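Local coordinates for methylocystis parvus OBBP MbnE (Methylocystis parvus OBBP, PDB 5ICQ), which probably binds the copper-chelating peptide methanobactin in the periplasm, as a family 5 solute-binding protein of its transport machinery, at residues 481-484 against 485-489. Sequence-based numbering, arbitrary orientation.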
# COMPACT_ATOMS: atom_id res chain seq x y z
N VAL A 481 -15.94 15.58 9.64
CA VAL A 481 -15.76 16.76 8.80
C VAL A 481 -14.63 17.63 9.34
O VAL A 481 -13.76 18.08 8.59
CB VAL A 481 -17.07 17.55 8.67
CG1 VAL A 481 -16.81 18.93 8.12
CG2 VAL A 481 -18.05 16.79 7.79
N GLN A 482 -14.64 17.88 10.65
CA GLN A 482 -13.59 18.69 11.28
C GLN A 482 -12.23 18.00 11.21
O GLN A 482 -11.21 18.66 11.01
CB GLN A 482 -13.97 18.99 12.73
CG GLN A 482 -14.94 20.13 12.92
CD GLN A 482 -14.32 21.47 12.54
OE1 GLN A 482 -14.95 22.28 11.84
NE2 GLN A 482 -13.10 21.71 12.99
N TYR A 483 -12.21 16.69 11.43
CA TYR A 483 -10.95 15.94 11.36
C TYR A 483 -10.31 16.05 9.98
O TYR A 483 -9.11 16.31 9.86
CB TYR A 483 -11.21 14.47 11.70
CG TYR A 483 -9.96 13.62 11.82
CD1 TYR A 483 -9.21 13.61 12.99
CD2 TYR A 483 -9.53 12.83 10.76
CE1 TYR A 483 -8.07 12.82 13.11
CE2 TYR A 483 -8.38 12.05 10.86
CZ TYR A 483 -7.65 12.06 12.04
OH TYR A 483 -6.52 11.28 12.16
N GLN A 484 -11.11 15.83 8.94
CA GLN A 484 -10.57 15.92 7.58
C GLN A 484 -10.11 17.33 7.26
O GLN A 484 -9.03 17.52 6.68
CB GLN A 484 -11.62 15.45 6.57
CG GLN A 484 -11.29 15.81 5.13
CD GLN A 484 -12.43 15.54 4.16
OE1 GLN A 484 -12.35 14.65 3.31
NE2 GLN A 484 -13.49 16.33 4.26
N ARG A 485 -10.90 18.34 7.63
CA ARG A 485 -10.48 19.72 7.36
C ARG A 485 -9.21 20.08 8.13
O ARG A 485 -8.32 20.75 7.59
CB ARG A 485 -11.61 20.69 7.72
CG ARG A 485 -11.20 22.14 7.64
CD ARG A 485 -12.19 22.96 6.83
NE ARG A 485 -13.56 22.79 7.32
CZ ARG A 485 -14.56 22.34 6.58
NH1 ARG A 485 -14.36 22.02 5.31
NH2 ARG A 485 -15.77 22.21 7.10
N ARG A 486 -9.13 19.68 9.40
CA ARG A 486 -7.96 20.03 10.18
C ARG A 486 -6.73 19.26 9.72
O ARG A 486 -5.61 19.79 9.76
CB ARG A 486 -8.23 19.80 11.67
CG ARG A 486 -9.19 20.87 12.23
CD ARG A 486 -9.50 20.62 13.70
NE ARG A 486 -8.27 20.62 14.49
CZ ARG A 486 -8.22 20.41 15.80
NH1 ARG A 486 -9.34 20.21 16.48
NH2 ARG A 486 -7.05 20.42 16.43
N ARG A 487 -6.90 18.02 9.26
CA ARG A 487 -5.76 17.30 8.72
C ARG A 487 -5.25 17.98 7.45
O ARG A 487 -4.03 18.11 7.26
CB ARG A 487 -6.13 15.84 8.44
CG ARG A 487 -4.99 15.00 7.91
CD ARG A 487 -5.48 13.65 7.40
NE ARG A 487 -6.19 13.81 6.14
CZ ARG A 487 -7.38 13.30 5.87
NH1 ARG A 487 -8.01 12.56 6.78
NH2 ARG A 487 -7.94 13.51 4.69
N GLN A 488 -6.17 18.44 6.60
CA GLN A 488 -5.80 19.08 5.34
C GLN A 488 -5.05 20.39 5.56
O GLN A 488 -4.14 20.73 4.80
CB GLN A 488 -7.05 19.33 4.49
CG GLN A 488 -7.57 18.05 3.84
CD GLN A 488 -8.94 18.23 3.20
OE1 GLN A 488 -9.60 19.24 3.41
NE2 GLN A 488 -9.36 17.25 2.41
N LYS A 489 -5.44 21.14 6.59
CA LYS A 489 -4.82 22.42 6.90
C LYS A 489 -3.66 22.29 7.89
O LYS A 489 -3.06 23.31 8.23
CB LYS A 489 -5.87 23.38 7.46
CG LYS A 489 -7.01 23.65 6.47
CD LYS A 489 -8.02 24.66 7.02
CE LYS A 489 -8.97 25.13 5.92
NZ LYS A 489 -10.00 26.10 6.41
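Residues 481-484 and 485-489 form consecutive turns of helix 480-489, joined by four backbone hydrogen bonds from the N-H of each later residue to the C=O four positions earlier: Arg485 to Val481, Arg486 to Gln482, Arg487 to Tyr483 and Gln488 to Gln484. The shortest of them, Arg486 N to Gln482 O, measures 2.8 Å. The side chains follow the same spacing. Gln484 and Gln488 lie alongside each other with their amide planes 14° apart; Gln488 NE2 comes 3.6 Å from Gln484 CG, so an amide nitrogen meets a methylene rather than an amide oxygen. On the buried side, Tyr483 swings its ring anti to the backbone N (chi1 -174°) to pack on Met449 and Met495. Arg487 bends at chi3, bringing its guanidinium back over the preceding turn: NH1 stands 4.1 Å from Tyr483 CE2, which lies at the guanidinium edge with the two planes 75° apart, while Gln484 CA sits over one face, displaced toward the rim. Arg486 crosses Gln482 with its aliphatic part, CD being 3.8 Å from Gln482 NE2; its NH2 forms a salt bridge with Glu447 OE2, and NE donates a hydrogen bond to Asp491 O. Val481 CG1 touches Arg485 NH2 at 3.6 Å, the two side chains pointing the same way. Replacing Gln488 by alanine would probably leave Gln484 CG without the amide that flanks it and the Gln484 amide less restrained in its rotation. Three successive arginines thus diverge around the helix, and across these two turns their side-chain contacts are of van der Waals kind; polar pairing between the two turns is left to the backbone, and the salt bridge of Arg486 to Glu447 ties the helix to strand 442-450 of the solute-binding fold.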